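Local structure of mandelate racemase/muconate lactonizing enzyme family protein (Roseovarius nubinhibens ISM, 3U4F) at residues P190-E195 with A200-D205; K167-A172 with Y331-I336; I216-L221 with S228-P233; M141-T146 with P182-E187. The protein binds magnesium in a TIM-barrel active site and probably acts as a metal-dependent enzyme of the enolase superfamily, perhaps a hydro-lyase. All coordinates share one frame; numbering follows the deposited sequence.

Contact 1: residues P190-E195 with A200-D205. With MG (magnesium ion), chain E; GAI (guanidine), chain F.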
loop_
_atom_site.group_PDB
_atom_site.type_symbol
_atom_site.label_atom_id
_atom_site.label_comp_id
_atom_site.label_asym_id
_atom_site.label_seq_id
_atom_site.Cartn_x
_atom_site.Cartn_y
_atom_site.Cartn_z
ATOM N N PRO A 190 -0.570 12.823 34.450
ATOM C CA PRO A 190 -0.836 13.739 35.566
ATOM C C PRO A 190 -0.015 15.031 35.485
ATOM O O PRO A 190 -0.499 16.089 35.909
ATOM C CB PRO A 190 -0.432 12.907 36.810
ATOM C CG PRO A 190 0.606 11.950 36.292
ATOM C CD PRO A 190 -0.019 11.543 34.950
ATOM N N THR A 191 1.192 14.953 34.925
ATOM C CA THR A 191 2.074 16.128 34.807
ATOM C C THR A 191 1.511 17.229 33.907
ATOM O O THR A 191 1.574 18.425 34.246
ATOM C CB THR A 191 3.458 15.744 34.300
ATOM O OG1 THR A 191 4.126 14.975 35.296
ATOM C CG2 THR A 191 4.293 16.979 33.998
HETATM N N MSE A 192 0.964 16.835 32.760
HETATM C CA MSE A 192 0.332 17.815 31.877
HETATM C C MSE A 192 -0.876 18.485 32.519
HETATM O O MSE A 192 -1.039 19.682 32.407
HETATM C CB MSE A 192 -0.065 17.191 30.536
HETATM C CG MSE A 192 1.136 16.725 29.693
HETATM SE SE MSE A 192 2.442 18.149 29.293
HETATM C CE MSE A 192 1.296 19.365 28.318
ATOM N N ARG A 193 -1.736 17.722 33.168
ATOM C CA ARG A 193 -2.906 18.325 33.770
ATOM C C ARG A 193 -2.527 19.254 34.931
ATOM O O ARG A 193 -3.108 20.336 35.081
ATOM C CB ARG A 193 -3.911 17.278 34.229
ATOM C CG ARG A 193 -5.184 17.851 34.918
ATOM C CD ARG A 193 -5.934 18.927 34.069
ATOM N NE ARG A 193 -6.469 18.410 32.798
ATOM C CZ ARG A 193 -6.775 19.151 31.724
ATOM N NH1 ARG A 193 -6.579 20.471 31.720
ATOM N NH2 ARG A 193 -7.273 18.567 30.638
ATOM N N ARG A 194 -1.561 18.820 35.738
ATOM C CA ARG A 194 -1.115 19.625 36.871
ATOM C C ARG A 194 -0.542 20.937 36.345
ATOM O O ARG A 194 -1.023 22.023 36.701
ATOM C CB ARG A 194 -0.083 18.875 37.722
ATOM C CG ARG A 194 0.551 19.750 38.828
ATOM C CD ARG A 194 1.601 19.000 39.630
ATOM N NE ARG A 194 2.866 18.857 38.893
ATOM C CZ ARG A 194 3.354 17.695 38.455
ATOM N NH1 ARG A 194 2.695 16.561 38.691
ATOM N NH2 ARG A 194 4.513 17.661 37.799
ATOM N N GLU A 195 0.447 20.827 35.466
ATOM C CA GLU A 195 1.204 21.983 34.997
ATOM C C GLU A 195 0.442 22.930 34.069
ATOM O O GLU A 195 0.679 24.143 34.087
ATOM C CB GLU A 195 2.540 21.540 34.374
ATOM C CG GLU A 195 3.496 20.800 35.336
ATOM C CD GLU A 195 4.032 21.687 36.476
ATOM O OE1 GLU A 195 4.348 22.869 36.219
ATOM O OE2 GLU A 195 4.157 21.190 37.625
ATOM N N ALA A 200 -7.083 23.927 30.022
ATOM C CA ALA A 200 -6.419 23.459 28.782
ATOM C C ALA A 200 -7.044 22.151 28.274
ATOM O O ALA A 200 -7.358 21.248 29.070
ATOM C CB ALA A 200 -4.920 23.268 29.031
ATOM N N ALA A 201 -7.265 22.055 26.960
ATOM C CA ALA A 201 -7.603 20.767 26.355
ATOM C C ALA A 201 -6.315 19.953 26.200
ATOM O O ALA A 201 -5.283 20.446 25.676
ATOM C CB ALA A 201 -8.292 20.953 25.020
ATOM N N LEU A 202 -6.348 18.715 26.686
ATOM C CA LEU A 202 -5.170 17.870 26.606
ATOM C C LEU A 202 -5.468 16.612 25.784
ATOM O O LEU A 202 -6.460 15.921 26.016
ATOM C CB LEU A 202 -4.650 17.499 27.996
ATOM C CG LEU A 202 -4.182 18.653 28.909
ATOM C CD1 LEU A 202 -3.854 18.114 30.326
ATOM C CD2 LEU A 202 -2.980 19.439 28.309
ATOM N N LEU A 203 -4.587 16.358 24.815
ATOM C CA LEU A 203 -4.731 15.254 23.864
ATOM C C LEU A 203 -3.496 14.371 23.994
ATOM O O LEU A 203 -2.437 14.840 24.398
ATOM C CB LEU A 203 -4.764 15.810 22.422
ATOM C CG LEU A 203 -5.815 16.808 21.945
ATOM C CD1 LEU A 203 -5.600 18.227 22.473
ATOM C CD2 LEU A 203 -5.784 16.841 20.361
ATOM N N ILE A 204 -3.605 13.099 23.635
ATOM C CA ILE A 204 -2.424 12.242 23.661
ATOM C C ILE A 204 -2.505 11.309 22.475
ATOM O O ILE A 204 -3.599 11.019 21.969
ATOM C CB ILE A 204 -2.292 11.450 25.020
ATOM C CG1 ILE A 204 -0.847 10.961 25.261
ATOM C CG2 ILE A 204 -3.327 10.332 25.116
ATOM C CD1 ILE A 204 -0.542 10.731 26.786
ATOM N N ASP A 205 -1.353 10.808 22.053
ATOM C CA ASP A 205 -1.307 9.956 20.873
ATOM C C ASP A 205 -0.334 8.817 21.214
ATOM O O ASP A 205 0.806 9.077 21.580
ATOM C CB ASP A 205 -0.775 10.801 19.716
ATOM C CG ASP A 205 -0.936 10.139 18.347
ATOM O OD1 ASP A 205 -0.982 8.900 18.271
ATOM O OD2 ASP A 205 -1.023 10.890 17.333
HETATM MG MG MG E . -1.376 10.581 15.255
HETATM C C GAI F . 0.253 12.543 14.915
HETATM N N1 GAI F . 1.043 13.581 14.808
HETATM N N2 GAI F . 0.677 11.230 14.892
HETATM N N3 GAI F . -1.077 12.715 15.004
HETATM O O HOH W 1 -1.253 8.635 15.632
#
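R193, on helix 184-196, reaches the residue just before strand 201-205 and grips the carbonyl of A200 end-on with both terminal nitrogens. NH1 lies 2.9 Å from A200 O and NH2 lies 3.1 Å from that same oxygen, with the acceptor almost exactly in the guanidinium plane. The NH2 donor sits nearly in line with the C=O bond, at a C=O...N angle of 160°. The chain gets there by bending twice, at chi2 and chi3 (54° and 63°). The remaining N-H groups also go to backbone carbonyls: NH1 to G197, NE to H225 and NH2 to G226.

L202 supplies the apolar half of the contact. Its CD1 lies over the centre of one guanidinium face, 3.4 Å from R193 CZ, and the same methyl touches CB of M192, a selenomethionine, at 3.9 Å. Helix and strand thus pack within one beta-alpha-beta unit of the barrel. At the strand's far end, D205 OD2 binds magnesium at 2.1 Å, alongside E231 and E257, while OD1 accepts from N207 N and lies 2.7 Å from a metal-bound water.

Every N-H of the R193 guanidinium therefore has a carbonyl partner. Its charge is probably spread over four peptide oxygens, so one side chain ties the turn after its own helix to the loop that precedes strand 229-231.

Contact 2: residues K167-A172 with Y331-I336; sequences KVRAGA and YLEFSI. With GAI (guanidine), chain F.
K167 and E333 have the nearest CA atoms across the two segments, yet these are 8.6 Å apart. Strands 165-169 and 332-335 do not pair directly: strand 132-139 lies between them in the TIM-barrel sheet and runs parallel to both. Only long side chains bridge this distance, and they meet at the guanidine pocket.

K167 leaves its strand with CG anti to the backbone N (chi1 -174°) and bends at chi3, which carries NZ to 3.4 Å from E333 OE2. This is a salt bridge whose hydrogen bond is weak; NZ is also hydrogen-bonded to Y137 OH and makes a salt bridge to E231. From the other strand comes E333, its chain extended beyond CG so that the carboxylate reaches the ligand. R169 approaches with the edge of its guanidinium. Its NH2 makes a long salt bridge to E333 OE2, at 4.0 Å, while NE is fixed by the carbonyl of S140.

Lysine, arginine and glutamate thus form a salt-bridge network around the bound guanidine. K167 NZ is 2.8 Å from guanidine N3, and R169 NH2 is 2.9 Å from N1, both close approaches. E333 is held further by C308 N, which donates to OE1, and by S139 OG, hydrogen-bonded to OE2. E333 itself takes a hydrogen bond from the ligand, guanidine N1 lying 2.7 Å from E333 OE2.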
loop_
_atom_site.group_PDB
_atom_site.type_symbol
_atom_site.label_atom_id
_atom_site.label_comp_id
_atom_site.label_asym_id
_atom_site.label_seq_id
_atom_site.Cartn_x
_atom_site.Cartn_y
_atom_site.Cartn_z
ATOM N N LYS A 167 -1.085 18.446 22.474
ATOM C CA LYS A 167 -1.007 16.987 22.334
ATOM C C LYS A 167 0.405 16.490 22.626
ATOM O O LYS A 167 1.385 17.037 22.093
ATOM C CB LYS A 167 -1.485 16.513 20.942
ATOM C CG LYS A 167 -1.554 14.986 20.812
ATOM C CD LYS A 167 -2.274 14.543 19.547
ATOM C CE LYS A 167 -1.314 14.480 18.376
ATOM N NZ LYS A 167 -2.091 14.079 17.177
ATOM N N VAL A 168 0.508 15.452 23.463
ATOM C CA VAL A 168 1.791 14.821 23.778
ATOM C C VAL A 168 1.725 13.329 23.426
ATOM O O VAL A 168 0.702 12.849 22.948
ATOM C CB VAL A 168 2.169 15.039 25.287
ATOM C CG1 VAL A 168 2.218 16.514 25.590
ATOM C CG2 VAL A 168 1.182 14.340 26.164
ATOM N N ARG A 169 2.817 12.602 23.619
ATOM C CA ARG A 169 2.901 11.219 23.185
ATOM C C ARG A 169 2.829 10.257 24.377
ATOM O O ARG A 169 3.383 10.548 25.428
ATOM C CB ARG A 169 4.213 10.994 22.457
ATOM C CG ARG A 169 4.417 11.936 21.266
ATOM C CD ARG A 169 3.492 11.537 20.091
ATOM N NE ARG A 169 3.193 12.708 19.243
ATOM C CZ ARG A 169 2.492 12.645 18.122
ATOM N NH1 ARG A 169 2.098 11.458 17.660
ATOM N NH2 ARG A 169 2.192 13.764 17.465
ATOM N N ALA A 170 2.179 9.119 24.175
ATOM C CA ALA A 170 2.169 7.992 25.128
ATOM C C ALA A 170 2.908 6.793 24.536
ATOM O O ALA A 170 3.001 6.652 23.318
ATOM C CB ALA A 170 0.747 7.579 25.427
ATOM N N GLY A 171 3.424 5.921 25.402
ATOM C CA GLY A 171 4.003 4.658 24.925
ATOM C C GLY A 171 5.253 4.863 24.110
ATOM O O GLY A 171 5.890 5.899 24.180
ATOM N N ALA A 172 5.619 3.842 23.349
ATOM C CA ALA A 172 6.678 3.961 22.356
ATOM C C ALA A 172 5.995 3.795 20.999
ATOM O O ALA A 172 4.974 3.102 20.894
ATOM C CB ALA A 172 7.735 2.879 22.588
ATOM N N TYR A 331 -10.145 21.209 16.109
ATOM C CA TYR A 331 -8.880 21.912 15.968
ATOM C C TYR A 331 -7.972 21.302 14.904
ATOM O O TYR A 331 -8.109 20.139 14.523
ATOM C CB TYR A 331 -8.089 22.050 17.295
ATOM C CG TYR A 331 -8.370 20.947 18.317
ATOM C CD1 TYR A 331 -8.611 21.258 19.643
ATOM C CD2 TYR A 331 -8.385 19.599 17.932
ATOM C CE1 TYR A 331 -8.876 20.229 20.598
ATOM C CE2 TYR A 331 -8.674 18.569 18.859
ATOM C CZ TYR A 331 -8.931 18.911 20.182
ATOM O OH TYR A 331 -9.207 17.911 21.076
ATOM N N LEU A 332 -7.077 22.166 14.453
ATOM C CA LEU A 332 -5.995 21.884 13.520
ATOM C C LEU A 332 -4.784 21.343 14.283
ATOM O O LEU A 332 -4.305 22.008 15.192
ATOM C CB LEU A 332 -5.609 23.223 12.879
ATOM C CG LEU A 332 -4.363 23.233 11.992
ATOM C CD1 LEU A 332 -4.723 22.565 10.665
ATOM C CD2 LEU A 332 -3.852 24.668 11.768
ATOM N N GLU A 333 -4.262 20.178 13.876
ATOM C CA GLU A 333 -2.963 19.723 14.375
ATOM C C GLU A 333 -1.846 20.657 13.909
ATOM O O GLU A 333 -1.658 20.852 12.718
ATOM C CB GLU A 333 -2.638 18.313 13.894
ATOM C CG GLU A 333 -1.317 17.862 14.528
ATOM C CD GLU A 333 -1.015 16.413 14.358
ATOM O OE1 GLU A 333 -1.629 15.765 13.493
ATOM O OE2 GLU A 333 -0.142 15.934 15.127
ATOM N N PHE A 334 -1.111 21.223 14.856
ATOM C CA PHE A 334 -0.101 22.210 14.527
ATOM C C PHE A 334 1.197 21.807 15.184
ATOM O O PHE A 334 1.362 21.957 16.397
ATOM C CB PHE A 334 -0.505 23.608 14.997
ATOM C CG PHE A 334 0.389 24.696 14.435
ATOM C CD1 PHE A 334 0.105 25.276 13.193
ATOM C CD2 PHE A 334 1.520 25.112 15.140
ATOM C CE1 PHE A 334 0.949 26.259 12.659
ATOM C CE2 PHE A 334 2.387 26.088 14.604
ATOM C CZ PHE A 334 2.096 26.664 13.387
ATOM N N SER A 335 2.129 21.293 14.381
ATOM C CA SER A 335 3.429 20.869 14.931
ATOM C C SER A 335 4.216 22.045 15.533
ATOM O O SER A 335 4.440 23.078 14.875
ATOM C CB SER A 335 4.319 20.206 13.865
ATOM O OG SER A 335 5.577 19.899 14.471
ATOM N N ILE A 336 4.633 21.876 16.782
ATOM C CA ILE A 336 5.415 22.893 17.448
ATOM C C ILE A 336 6.933 22.588 17.503
ATOM O O ILE A 336 7.687 23.259 18.212
ATOM C CB ILE A 336 4.830 23.287 18.838
ATOM C CG1 ILE A 336 4.525 22.066 19.731
ATOM C CG2 ILE A 336 3.584 24.180 18.636
ATOM C CD1 ILE A 336 5.762 21.284 20.190
HETATM C C GAI F . 0.253 12.543 14.915
HETATM N N1 GAI F . 1.043 13.581 14.808
HETATM N N2 GAI F . 0.677 11.230 14.892
HETATM N N3 GAI F . -1.077 12.715 15.004
#

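Contact 3: residues I216-L221 with S228-P233. With MG (magnesium ion), chain E; GAI (guanidine), chain F.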
loop_
_atom_site.group_PDB
_atom_site.type_symbol
_atom_site.label_atom_id
_atom_site.label_comp_id
_atom_site.label_asym_id
_atom_site.label_seq_id
_atom_site.Cartn_x
_atom_site.Cartn_y
_atom_site.Cartn_z
ATOM N N ILE A 216 -7.004 0.432 27.535
ATOM C CA ILE A 216 -8.166 0.751 28.370
ATOM C C ILE A 216 -7.700 1.246 29.743
ATOM O O ILE A 216 -8.265 2.205 30.295
ATOM C CB ILE A 216 -9.151 -0.438 28.441
ATOM C CG1 ILE A 216 -9.839 -0.574 27.086
ATOM C CG2 ILE A 216 -10.182 -0.249 29.556
ATOM C CD1 ILE A 216 -10.407 -1.923 26.812
ATOM N N GLU A 217 -6.667 0.604 30.279
ATOM C CA GLU A 217 -6.021 1.059 31.538
ATOM C C GLU A 217 -5.512 2.506 31.413
ATOM O O GLU A 217 -5.803 3.361 32.260
ATOM C CB GLU A 217 -4.866 0.127 31.892
ATOM C CG GLU A 217 -4.222 0.395 33.255
ATOM C CD GLU A 217 -2.933 -0.420 33.478
ATOM O OE1 GLU A 217 -2.581 -0.652 34.659
ATOM O OE2 GLU A 217 -2.263 -0.812 32.484
ATOM N N LEU A 218 -4.774 2.789 30.341
ATOM C CA LEU A 218 -4.354 4.177 30.072
ATOM C C LEU A 218 -5.547 5.101 29.890
ATOM O O LEU A 218 -5.529 6.234 30.402
ATOM C CB LEU A 218 -3.443 4.279 28.842
ATOM C CG LEU A 218 -2.980 5.677 28.360
ATOM C CD1 LEU A 218 -2.366 6.486 29.490
ATOM C CD2 LEU A 218 -1.971 5.534 27.195
ATOM N N GLY A 219 -6.555 4.657 29.144
ATOM C CA GLY A 219 -7.759 5.456 28.929
ATOM C C GLY A 219 -8.437 5.889 30.226
ATOM O O GLY A 219 -8.974 7.003 30.317
ATOM N N LYS A 220 -8.419 5.014 31.232
ATOM C CA LYS A 220 -8.944 5.379 32.573
ATOM C C LYS A 220 -8.136 6.469 33.253
ATOM O O LYS A 220 -8.710 7.367 33.873
ATOM C CB LYS A 220 -8.970 4.177 33.533
ATOM C CG LYS A 220 -9.638 2.953 32.998
ATOM C CD LYS A 220 -11.014 3.211 32.511
ATOM C CE LYS A 220 -11.620 1.909 32.060
ATOM N NZ LYS A 220 -11.612 0.907 33.164
ATOM N N LEU A 221 -6.814 6.370 33.179
ATOM C CA LEU A 221 -5.930 7.396 33.721
ATOM C C LEU A 221 -6.160 8.741 32.995
ATOM O O LEU A 221 -6.176 9.804 33.616
ATOM C CB LEU A 221 -4.467 6.961 33.582
ATOM C CG LEU A 221 -3.344 7.878 34.080
ATOM C CD1 LEU A 221 -3.414 8.074 35.619
ATOM C CD2 LEU A 221 -1.971 7.302 33.703
ATOM N N SER A 228 -9.043 14.711 26.700
ATOM C CA SER A 228 -10.248 14.688 25.879
ATOM C C SER A 228 -10.107 14.016 24.506
ATOM O O SER A 228 -11.067 14.030 23.711
ATOM C CB SER A 228 -10.805 16.113 25.706
ATOM O OG SER A 228 -9.740 17.001 25.348
ATOM N N HIS A 229 -8.945 13.387 24.259
ATOM C CA HIS A 229 -8.621 12.876 22.914
ATOM C C HIS A 229 -7.509 11.832 23.104
ATOM O O HIS A 229 -6.437 12.156 23.619
ATOM C CB HIS A 229 -8.157 14.091 22.072
ATOM C CG HIS A 229 -7.593 13.768 20.720
ATOM N ND1 HIS A 229 -8.154 14.247 19.555
ATOM C CD2 HIS A 229 -6.493 13.070 20.349
ATOM C CE1 HIS A 229 -7.429 13.853 18.520
ATOM N NE2 HIS A 229 -6.415 13.137 18.976
ATOM N N PHE A 230 -7.782 10.603 22.700
ATOM C CA PHE A 230 -6.853 9.471 22.863
ATOM C C PHE A 230 -6.679 8.854 21.477
ATOM O O PHE A 230 -7.552 8.122 20.970
ATOM C CB PHE A 230 -7.499 8.484 23.853
ATOM C CG PHE A 230 -6.647 7.294 24.218
ATOM C CD1 PHE A 230 -5.282 7.269 23.977
ATOM C CD2 PHE A 230 -7.237 6.226 24.882
ATOM C CE1 PHE A 230 -4.503 6.157 24.365
ATOM C CE2 PHE A 230 -6.463 5.105 25.283
ATOM C CZ PHE A 230 -5.120 5.079 25.029
ATOM N N GLU A 231 -5.549 9.164 20.862
ATOM C CA GLU A 231 -5.321 8.849 19.469
ATOM C C GLU A 231 -4.511 7.563 19.287
ATOM O O GLU A 231 -3.534 7.355 19.973
ATOM C CB GLU A 231 -4.619 10.037 18.820
ATOM C CG GLU A 231 -4.272 9.842 17.355
ATOM C CD GLU A 231 -3.952 11.164 16.687
ATOM O OE1 GLU A 231 -4.326 12.231 17.267
ATOM O OE2 GLU A 231 -3.359 11.128 15.576
ATOM N N GLU A 232 -4.966 6.741 18.343
ATOM C CA GLU A 232 -4.287 5.540 17.860
ATOM C C GLU A 232 -3.814 4.657 19.014
ATOM O O GLU A 232 -2.645 4.369 19.129
ATOM C CB GLU A 232 -3.137 5.920 16.890
ATOM C CG GLU A 232 -2.663 4.783 15.975
ATOM C CD GLU A 232 -1.676 5.278 14.925
ATOM O OE1 GLU A 232 -2.031 6.272 14.258
ATOM O OE2 GLU A 232 -0.579 4.659 14.765
ATOM N N PRO A 233 -4.741 4.254 19.904
ATOM C CA PRO A 233 -4.311 3.505 21.111
ATOM C C PRO A 233 -3.645 2.180 20.760
ATOM O O PRO A 233 -2.706 1.742 21.449
ATOM C CB PRO A 233 -5.646 3.217 21.846
ATOM C CG PRO A 233 -6.739 3.408 20.798
ATOM C CD PRO A 233 -6.190 4.543 19.914
HETATM MG MG MG E . -1.376 10.581 15.255
HETATM C C GAI F . 0.253 12.543 14.915
HETATM N N1 GAI F . 1.043 13.581 14.808
HETATM N N2 GAI F . 0.677 11.230 14.892
HETATM N N3 GAI F . -1.077 12.715 15.004
HETATM O O HOH W 1 -1.253 8.635 15.632
#
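L218 and G219 of helix 212-224 receive the ring of F230, which projects outward from strand 229-231 of the TIM barrel. This is the helix-to-strand packing of a beta-alpha-beta unit whose first strand is 201-205. L218 brings one branch to the ring: CD2 lies 3.8 Å from F230 CE1 and equally close to CZ. On the next residue the bare backbone does the touching, with G219 CA 3.9 Å from F230 CE2; having no side chain, the glycine lets the ring come right up to the helix.

The phenyl reaches the helix because its CG stands anti to the backbone N (chi1 -176°). Within the same segment, P233 lays its CB over one ring face, offset toward the rim. A215 and L222 of the helix, I204 of the neighbouring strand and L249 complete the ring's surroundings, and L249 is itself a ligand of a second magnesium ion.

Alternation along the strand sends the flanking side chains the other way, into the barrel. E231 stretches out to bind the active-site magnesium through OE2 at 2.1 Å, in company with D205 and E257. Its second oxygen is held, besides K167, by Q278 NE2 and by H229 two residues back along the strand. The histidine's N-H points along its own ring plane to the anti side of the carboxylate, and H229 NE2 lies 2.8 Å from E231 OE1 in a nearly straight bond, 170° at the hydrogen.

Contact 4: residues M141-T146 with P182-E187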
loop_
_atom_site.group_PDB
_atom_site.type_symbol
_atom_site.label_atom_id
_atom_site.label_comp_id
_atom_site.label_asym_id
_atom_site.label_seq_id
_atom_site.Cartn_x
_atom_site.Cartn_y
_atom_site.Cartn_z
HETATM N N MSE A 141 5.797 16.116 18.650
HETATM C CA MSE A 141 6.127 14.885 17.925
HETATM C C MSE A 141 6.999 13.961 18.765
HETATM O O MSE A 141 7.183 12.799 18.405
HETATM C CB MSE A 141 6.869 15.220 16.602
HETATM C CG MSE A 141 6.102 16.164 15.680
HETATM SE SE MSE A 141 4.384 15.329 15.167
HETATM C CE MSE A 141 3.242 16.905 15.002
ATOM N N LYS A 142 7.527 14.460 19.886
ATOM C CA LYS A 142 8.657 13.783 20.550
ATOM C C LYS A 142 8.272 12.806 21.648
ATOM O O LYS A 142 7.370 13.077 22.424
ATOM C CB LYS A 142 9.615 14.835 21.131
ATOM C CG LYS A 142 10.409 15.619 20.073
ATOM C CD LYS A 142 11.447 16.516 20.739
ATOM C CE LYS A 142 12.455 17.051 19.732
ATOM N NZ LYS A 142 13.633 17.721 20.375
ATOM N N ARG A 143 8.983 11.682 21.716
ATOM C CA ARG A 143 8.954 10.821 22.906
ATOM C C ARG A 143 10.245 10.869 23.715
ATOM O O ARG A 143 10.256 10.421 24.879
ATOM C CB ARG A 143 8.662 9.360 22.542
ATOM C CG ARG A 143 7.193 9.075 22.378
ATOM C CD ARG A 143 6.947 7.755 21.659
ATOM N NE ARG A 143 5.520 7.532 21.570
ATOM C CZ ARG A 143 4.800 7.879 20.516
ATOM N NH1 ARG A 143 5.396 8.426 19.449
ATOM N NH2 ARG A 143 3.496 7.700 20.544
ATOM N N ASP A 144 11.319 11.407 23.131
ATOM C CA ASP A 144 12.583 11.496 23.873
ATOM C C ASP A 144 12.602 12.583 24.963
ATOM O O ASP A 144 13.425 12.552 25.909
ATOM C CB ASP A 144 13.816 11.531 22.940
ATOM C CG ASP A 144 13.799 12.684 21.949
ATOM O OD1 ASP A 144 12.721 13.070 21.449
ATOM O OD2 ASP A 144 14.903 13.183 21.633
ATOM N N ILE A 145 11.637 13.482 24.902
ATOM C CA ILE A 145 11.521 14.586 25.839
ATOM C C ILE A 145 10.929 14.126 27.188
ATOM O O ILE A 145 10.009 13.316 27.216
ATOM C CB ILE A 145 10.661 15.724 25.174
ATOM C CG1 ILE A 145 10.758 17.037 25.953
ATOM C CG2 ILE A 145 9.200 15.264 24.899
ATOM C CD1 ILE A 145 10.195 18.261 25.186
ATOM N N THR A 146 11.437 14.659 28.300
ATOM C CA THR A 146 10.898 14.315 29.618
ATOM C C THR A 146 9.537 14.971 29.776
ATOM O O THR A 146 9.297 16.018 29.173
ATOM C CB THR A 146 11.830 14.779 30.792
ATOM O OG1 THR A 146 11.897 16.217 30.832
ATOM C CG2 THR A 146 13.247 14.204 30.641
ATOM N N PRO A 182 10.485 2.979 31.236
ATOM C CA PRO A 182 9.506 2.623 32.277
ATOM C C PRO A 182 8.962 3.830 33.013
ATOM O O PRO A 182 9.735 4.703 33.426
ATOM C CB PRO A 182 10.312 1.727 33.231
ATOM C CG PRO A 182 11.367 1.121 32.332
ATOM C CD PRO A 182 11.755 2.250 31.398
ATOM N N GLY A 183 7.635 3.912 33.112
ATOM C CA GLY A 183 6.980 4.999 33.844
ATOM C C GLY A 183 6.732 6.329 33.145
ATOM O O GLY A 183 6.064 7.207 33.704
ATOM N N ARG A 184 7.277 6.519 31.946
ATOM C CA ARG A 184 7.102 7.817 31.246
ATOM C C ARG A 184 5.629 8.182 31.059
ATOM O O ARG A 184 5.225 9.301 31.384
ATOM C CB ARG A 184 7.818 7.857 29.895
ATOM C CG ARG A 184 7.827 9.265 29.264
ATOM C CD ARG A 184 8.407 9.313 27.839
ATOM N NE ARG A 184 8.363 10.691 27.307
ATOM C CZ ARG A 184 7.328 11.210 26.660
ATOM N NH1 ARG A 184 6.239 10.468 26.447
ATOM N NH2 ARG A 184 7.382 12.470 26.207
ATOM N N THR A 185 4.827 7.240 30.562
ATOM C CA THR A 185 3.410 7.530 30.273
ATOM C C THR A 185 2.606 7.818 31.538
ATOM O O THR A 185 1.777 8.739 31.563
ATOM C CB THR A 185 2.774 6.408 29.442
ATOM O OG1 THR A 185 3.505 6.300 28.225
ATOM C CG2 THR A 185 1.298 6.683 29.130
ATOM N N GLU A 186 2.872 7.061 32.606
ATOM C CA GLU A 186 2.176 7.293 33.874
ATOM C C GLU A 186 2.520 8.659 34.469
ATOM O O GLU A 186 1.720 9.241 35.186
ATOM C CB GLU A 186 2.464 6.168 34.886
ATOM C CG GLU A 186 1.856 4.851 34.467
ATOM C CD GLU A 186 2.784 3.985 33.612
ATOM O OE1 GLU A 186 3.880 4.436 33.173
ATOM O OE2 GLU A 186 2.400 2.816 33.388
ATOM N N GLU A 187 3.709 9.158 34.162
ATOM C CA GLU A 187 4.140 10.452 34.654
ATOM C C GLU A 187 3.567 11.591 33.816
ATOM O O GLU A 187 3.157 12.611 34.355
ATOM C CB GLU A 187 5.664 10.551 34.683
ATOM C CG GLU A 187 6.171 11.890 35.267
ATOM C CD GLU A 187 7.678 12.064 35.152
ATOM O OE1 GLU A 187 8.366 11.096 34.750
ATOM O OE2 GLU A 187 8.182 13.177 35.466
HETATM O O HOH W 2 5.498 13.740 24.520
#
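K142 meets R184 through a water: its carbonyl oxygen accepts from this water at 2.9 Å, and the water in turn accepts from R184 NH2 at 2.8 Å. The ammonium of K142 goes off to a salt bridge with D340. At R143 the backbone passes over one face of the R184 guanidinium. R143 O comes within 3.1 Å of R184 NE, but the angle is too poor for a hydrogen bond, and the residue's own guanidinium turns to the carbonyl of A170.

I145 is what R184 grips. Its carbonyl oxygen lies in the guanidinium plane and is held side-on by two nitrogens, R184 NE at 3.1 Å and R184 NH2 at 2.9 Å. The I145 methyl CG2 also touches R184 NH2, at 3.6 Å. R184 spans the gap with CG anti to the backbone N (chi1 -171°) and a chain extended from there to NE. T146 then caps helix 147-161, its OG1 accepting from D149 N.

R184 leaves from the first turn of helix 184-196, and its NH1 bonds to the carbonyl of R169. One arginine thus links that helix start, the end of strand 165-169 and the loop joining strand 132-139 to helix 147-161.

How the contacts relate
Strands 165-169, 201-205 and 229-231, one from each of contacts 2, 1 and 3, lie side by side in the barrel. Strands 165-169 and 201-205 are joined by D205 N to V168 O at 3.0 Å, and strands 201-205 and 229-231 by I204 O to E231 N at 2.9 Å. Magnesium draws the carboxylates of contacts 1 and 3 together, with D205 OD2 2.9 Å from E231 OE2; K167 NZ of contact 2 reaches the other oxygen of that glutamate, E231 OE1, at 2.9 Å. Contact 4 flanks the site: A170 O is 3.0 Å from R143 NH2, and selenomethionine M141 touches the guanidine. Contacts 1 and 4 share helix 184-196, their centres about 13 Å apart.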